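Local coordinates for protein proline dipeptidase (Streptococcus agalactiae, PDB 3OOO) that is probably a manganese-dependent hydrolase of the M24B peptidase family, represented here by its N-terminal creatinase/prolidase domain, at residues 32-44 against 55-69. Numbering follows the deposited sequence.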
loop_
_atom_site.group_PDB
_atom_site.type_symbol
_atom_site.label_atom_id
_atom_site.label_comp_id
_atom_site.label_asym_id
_atom_site.label_seq_id
_atom_site.Cartn_x
_atom_site.Cartn_y
_atom_site.Cartn_z
ATOM N N THR A 32 -0.208 21.486 2.503
ATOM C CA THR A 32 0.315 22.155 3.704
ATOM C C THR A 32 1.638 22.902 3.536
ATOM O O THR A 32 1.967 23.755 4.362
ATOM C CB THR A 32 0.529 21.162 4.878
ATOM O OG1 THR A 32 1.619 20.281 4.573
ATOM C CG2 THR A 32 -0.738 20.358 5.178
ATOM N N GLY A 33 2.410 22.556 2.509
ATOM C CA GLY A 33 3.764 23.088 2.342
ATOM C C GLY A 33 4.829 22.354 3.141
ATOM O O GLY A 33 6.006 22.723 3.110
ATOM N N PHE A 34 4.413 21.317 3.868
ATOM C CA PHE A 34 5.325 20.490 4.650
ATOM C C PHE A 34 5.581 19.187 3.905
ATOM O O PHE A 34 4.642 18.427 3.648
ATOM C CB PHE A 34 4.730 20.217 6.042
ATOM C CG PHE A 34 5.525 19.238 6.876
ATOM C CD1 PHE A 34 6.704 19.628 7.511
ATOM C CD2 PHE A 34 5.082 17.925 7.039
ATOM C CE1 PHE A 34 7.437 18.726 8.282
ATOM C CE2 PHE A 34 5.806 17.014 7.815
ATOM C CZ PHE A 34 6.990 17.415 8.436
ATOM N N PHE A 35 6.843 18.955 3.543
ATOM C CA PHE A 35 7.253 17.696 2.924
ATOM C C PHE A 35 8.023 16.804 3.880
ATOM O O PHE A 35 9.057 17.204 4.422
ATOM C CB PHE A 35 8.104 17.902 1.663
ATOM C CG PHE A 35 8.403 16.612 0.938
ATOM C CD1 PHE A 35 7.574 16.179 -0.090
ATOM C CD2 PHE A 35 9.484 15.808 1.316
ATOM C CE1 PHE A 35 7.823 14.977 -0.754
ATOM C CE2 PHE A 35 9.739 14.601 0.661
ATOM C CZ PHE A 35 8.908 14.187 -0.372
ATOM N N CYS A 36 7.525 15.582 4.051
ATOM C CA CYS A 36 8.244 14.537 4.767
ATOM C C CYS A 36 7.859 13.199 4.160
ATOM O O CYS A 36 6.673 12.899 4.019
ATOM C CB CYS A 36 7.886 14.546 6.257
ATOM S SG CYS A 36 8.649 13.208 7.218
ATOM N N ASP A 37 8.853 12.406 3.773
ATOM C CA ASP A 37 8.596 11.011 3.450
ATOM C C ASP A 37 9.128 10.151 4.589
ATOM O O ASP A 37 10.341 9.960 4.709
ATOM C CB ASP A 37 9.220 10.596 2.112
ATOM C CG ASP A 37 8.782 9.197 1.671
ATOM O OD1 ASP A 37 8.216 8.439 2.494
ATOM O OD2 ASP A 37 8.997 8.844 0.490
ATOM N N PRO A 38 8.222 9.623 5.428
ATOM C CA PRO A 38 8.656 8.892 6.610
ATOM C C PRO A 38 9.036 7.444 6.311
ATOM O O PRO A 38 9.490 6.735 7.209
ATOM C CB PRO A 38 7.403 8.913 7.490
ATOM C CG PRO A 38 6.305 8.825 6.508
ATOM C CD PRO A 38 6.746 9.701 5.353
ATOM N N HIS A 39 8.824 7.009 5.067
ATOM C CA HIS A 39 9.067 5.620 4.669
ATOM C C HIS A 39 8.317 4.630 5.578
ATOM O O HIS A 39 7.086 4.635 5.567
ATOM C CB HIS A 39 10.569 5.357 4.536
ATOM C CG HIS A 39 11.179 6.061 3.368
ATOM N ND1 HIS A 39 11.438 5.426 2.171
ATOM C CD2 HIS A 39 11.530 7.356 3.192
ATOM C CE1 HIS A 39 11.949 6.296 1.319
ATOM N NE2 HIS A 39 12.011 7.475 1.910
ATOM N N GLU A 40 9.026 3.818 6.366
ATOM C CA GLU A 40 8.386 2.823 7.250
ATOM C C GLU A 40 7.697 3.452 8.458
ATOM O O GLU A 40 6.743 2.882 9.005
ATOM C CB GLU A 40 9.392 1.763 7.723
ATOM C CG GLU A 40 8.771 0.599 8.511
ATOM C CD GLU A 40 9.805 -0.368 9.052
ATOM O OE1 GLU A 40 10.725 -0.741 8.296
ATOM O OE2 GLU A 40 9.697 -0.767 10.235
ATOM N N ARG A 41 8.203 4.602 8.890
ATOM C CA ARG A 41 7.601 5.325 10.006
ATOM C C ARG A 41 6.297 5.978 9.547
ATOM O O ARG A 41 5.981 5.999 8.354
ATOM C CB ARG A 41 8.563 6.368 10.576
ATOM C CG ARG A 41 9.742 5.779 11.344
ATOM C CD ARG A 41 10.425 6.876 12.142
ATOM N NE ARG A 41 11.620 6.426 12.858
ATOM C CZ ARG A 41 12.849 6.438 12.350
ATOM N NH1 ARG A 41 13.065 6.852 11.105
ATOM N NH2 ARG A 41 13.866 6.022 13.095
ATOM N N GLN A 42 5.545 6.509 10.505
ATOM C CA GLN A 42 4.208 7.016 10.217
ATOM C C GLN A 42 4.116 8.533 10.107
ATOM O O GLN A 42 4.668 9.264 10.933
ATOM C CB GLN A 42 3.206 6.559 11.290
ATOM C CG GLN A 42 3.177 5.061 11.595
ATOM C CD GLN A 42 3.079 4.191 10.354
ATOM O OE1 GLN A 42 2.444 4.563 9.361
ATOM N NE2 GLN A 42 3.710 3.019 10.408
HETATM N N MSE A 43 3.410 8.957 9.061
HETATM C CA MSE A 43 3.031 10.317 8.720
HETATM C C MSE A 43 1.492 10.251 8.371
HETATM O O MSE A 43 1.227 9.566 7.385
HETATM C CB MSE A 43 3.862 10.714 7.430
HETATM C CG MSE A 43 4.833 12.003 7.401
HETATM SE SE MSE A 43 4.103 13.672 6.570
HETATM C CE MSE A 43 3.778 12.959 4.777
ATOM N N PHE A 44 0.575 10.944 9.049
ATOM C CA PHE A 44 -0.797 11.075 8.567
ATOM C C PHE A 44 -1.284 12.482 8.820
ATOM O O PHE A 44 -1.026 13.058 9.885
ATOM C CB PHE A 44 -1.745 10.113 9.293
ATOM C CG PHE A 44 -1.414 8.657 9.102
ATOM C CD1 PHE A 44 -1.617 8.030 7.868
ATOM C CD2 PHE A 44 -0.900 7.916 10.157
ATOM C CE1 PHE A 44 -1.305 6.681 7.696
ATOM C CE2 PHE A 44 -0.582 6.570 9.995
ATOM C CZ PHE A 44 -0.786 5.948 8.762
ATOM N N LEU A 55 -1.929 16.963 12.267
ATOM C CA LEU A 55 -0.818 16.284 11.614
ATOM C C LEU A 55 -0.046 15.412 12.603
ATOM O O LEU A 55 0.324 15.867 13.684
ATOM C CB LEU A 55 0.096 17.323 10.946
ATOM C CG LEU A 55 1.403 16.859 10.306
ATOM C CD1 LEU A 55 1.165 15.852 9.209
ATOM C CD2 LEU A 55 2.150 18.047 9.754
ATOM N N PHE A 56 0.159 14.150 12.233
ATOM C CA PHE A 56 0.915 13.192 13.038
ATOM C C PHE A 56 2.191 12.856 12.292
ATOM O O PHE A 56 2.125 12.480 11.132
ATOM C CB PHE A 56 0.070 11.926 13.250
ATOM C CG PHE A 56 0.758 10.840 14.049
ATOM C CD1 PHE A 56 1.103 11.044 15.379
ATOM C CD2 PHE A 56 1.020 9.599 13.477
ATOM C CE1 PHE A 56 1.714 10.040 16.122
ATOM C CE2 PHE A 56 1.639 8.587 14.214
ATOM C CZ PHE A 56 1.978 8.805 15.542
ATOM N N VAL A 57 3.339 12.983 12.950
ATOM C CA VAL A 57 4.635 12.721 12.310
ATOM C C VAL A 57 5.574 11.989 13.261
ATOM O O VAL A 57 5.306 11.923 14.455
ATOM C CB VAL A 57 5.333 14.036 11.837
ATOM C CG1 VAL A 57 4.607 14.642 10.645
ATOM C CG2 VAL A 57 5.468 15.044 12.985
ATOM N N PRO A 58 6.687 11.439 12.744
ATOM C CA PRO A 58 7.688 10.942 13.689
ATOM C C PRO A 58 8.185 12.085 14.569
ATOM O O PRO A 58 8.237 13.238 14.120
ATOM C CB PRO A 58 8.811 10.434 12.780
ATOM C CG PRO A 58 8.142 10.141 11.486
ATOM C CD PRO A 58 7.069 11.173 11.345
ATOM N N ALA A 59 8.535 11.771 15.815
ATOM C CA ALA A 59 8.899 12.799 16.799
ATOM C C ALA A 59 9.996 13.743 16.329
ATOM O O ALA A 59 9.988 14.931 16.660
ATOM C CB ALA A 59 9.290 12.161 18.120
ATOM N N LEU A 60 10.934 13.220 15.551
ATOM C CA LEU A 60 12.026 14.055 15.071
ATOM C C LEU A 60 11.569 15.161 14.126
ATOM O O LEU A 60 12.275 16.157 13.966
ATOM C CB LEU A 60 13.116 13.201 14.432
ATOM C CG LEU A 60 13.998 12.546 15.502
ATOM C CD1 LEU A 60 14.913 11.518 14.878
ATOM C CD2 LEU A 60 14.806 13.587 16.269
ATOM N N GLU A 61 10.377 14.993 13.545
ATOM C CA GLU A 61 9.844 15.946 12.567
ATOM C C GLU A 61 8.832 16.922 13.165
ATOM O O GLU A 61 8.361 17.822 12.477
ATOM C CB GLU A 61 9.195 15.207 11.394
ATOM C CG GLU A 61 10.155 14.385 10.546
ATOM C CD GLU A 61 11.063 15.240 9.688
ATOM O OE1 GLU A 61 11.349 16.393 10.079
ATOM O OE2 GLU A 61 11.495 14.751 8.622
ATOM N N VAL A 62 8.497 16.744 14.440
ATOM C CA VAL A 62 7.477 17.587 15.071
ATOM C C VAL A 62 7.810 19.080 15.018
ATOM O O VAL A 62 6.957 19.886 14.655
ATOM C CB VAL A 62 7.149 17.128 16.522
ATOM C CG1 VAL A 62 6.269 18.144 17.245
ATOM C CG2 VAL A 62 6.447 15.785 16.504
ATOM N N SER A 63 9.049 19.436 15.354
ATOM C CA SER A 63 9.472 20.838 15.361
ATOM C C SER A 63 9.329 21.462 13.977
ATOM O O SER A 63 8.725 22.529 13.823
ATOM C CB SER A 63 10.917 20.969 15.852
ATOM O OG SER A 63 11.322 22.328 15.866
ATOM N N ARG A 64 9.872 20.785 12.968
ATOM C CA ARG A 64 9.778 21.259 11.591
ATOM C C ARG A 64 8.322 21.378 11.125
ATOM O O ARG A 64 7.951 22.345 10.447
ATOM C CB ARG A 64 10.572 20.342 10.662
ATOM C CG ARG A 64 10.690 20.866 9.246
ATOM C CD ARG A 64 11.735 20.104 8.442
ATOM N NE ARG A 64 11.368 18.716 8.155
ATOM C CZ ARG A 64 10.707 18.324 7.068
ATOM N NH1 ARG A 64 10.312 19.213 6.163
ATOM N NH2 ARG A 64 10.437 17.038 6.885
ATOM N N ALA A 65 7.501 20.393 11.486
ATOM C CA ALA A 65 6.084 20.410 11.129
ATOM C C ALA A 65 5.365 21.610 11.739
ATOM O O ALA A 65 4.591 22.287 11.056
ATOM C CB ALA A 65 5.409 19.101 11.539
ATOM N N LYS A 66 5.650 21.884 13.012
ATOM C CA LYS A 66 5.036 23.004 13.735
ATOM C C LYS A 66 5.441 24.361 13.163
ATOM O O LYS A 66 4.699 25.340 13.288
ATOM C CB LYS A 66 5.371 22.928 15.225
ATOM C CG LYS A 66 4.573 21.875 15.972
ATOM C CD LYS A 66 4.851 21.901 17.458
ATOM C CE LYS A 66 3.895 20.971 18.188
ATOM N NZ LYS A 66 3.984 21.111 19.664
ATOM N N GLN A 67 6.612 24.412 12.533
ATOM C CA GLN A 67 7.072 25.628 11.860
ATOM C C GLN A 67 6.400 25.797 10.494
ATOM O O GLN A 67 6.452 26.878 9.890
ATOM C CB GLN A 67 8.597 25.601 11.714
ATOM C CG GLN A 67 9.339 25.668 13.047
ATOM C CD GLN A 67 10.836 25.504 12.895
ATOM O OE1 GLN A 67 11.478 26.221 12.123
ATOM N NE2 GLN A 67 11.406 24.558 13.637
ATOM N N SER A 68 5.740 24.734 10.031
ATOM C CA SER A 68 5.167 24.692 8.686
ATOM C C SER A 68 3.640 24.796 8.665
ATOM O O SER A 68 3.061 25.357 7.728
ATOM C CB SER A 68 5.615 23.416 7.966
ATOM O OG SER A 68 7.028 23.294 7.966
ATOM N N VAL A 69 2.986 24.249 9.688
ATOM C CA VAL A 69 1.518 24.252 9.754
ATOM C C VAL A 69 0.988 24.952 11.012
ATOM O O VAL A 69 1.635 24.918 12.060
ATOM C CB VAL A 69 0.909 22.815 9.632
ATOM C CG1 VAL A 69 1.461 22.095 8.415
ATOM C CG2 VAL A 69 1.153 21.995 10.886
HETATM O O HOH W 1 0.741 25.296 6.083
HETATM O O HOH W 2 4.280 25.328 4.892
#
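Phe34 packs against Ala65 of helix 62-68 where the loop leading from helix 25-32 to strand 44-48 crosses one side of the mixed sheet of the creatinase/prolidase N-terminal domain. A flat, apolar ring suits this buried place. Its CG lies anti to the backbone N (chi1 173°), which carries the ring in between strand and helix: Ala65 CB, a small group that permits close approach, makes a CH-pi contact over one face at 4.0 Å from the ring centroid, while Leu55 CD2 and Val57 CG1 approach obliquely from the strand.

The polar grip comes from Arg64. Its guanidinium lays a face over Phe34, with Arg64 CZ 3.5 Å from Phe34 CE1 and the two planes 29° apart. End-on, Arg64 NH2 and NH1 both donate to Phe35 O, at 2.8 and 2.9 Å, and the oxygen lies in the guanidinium plane. In the conformer described, Glu61, three residues earlier, adds a side-on salt bridge that would further restrict rotation: Arg64 NE meets Glu61 OE1 at 3.0 Å and Arg64 NH2 meets Glu61 OE2.

Farther along, Phe44 and Phe56 form an antiparallel hydrogen-bonded pair, their side chains side by side; Phe74 and Tyr76 of the next strand also meet the Phe56 ring. Pro58 has no N-H for Gln42 O, which Pro58 CD approaches at 3.1 Å, while Pro58 CG rests on Arg41 CB. Where the loop begins, two waters link Thr32 O to Ser68 O, and Thr32 OG1, also bonded to Val28 O, closes an ST turn by accepting from Phe34 N at 3.1 Å.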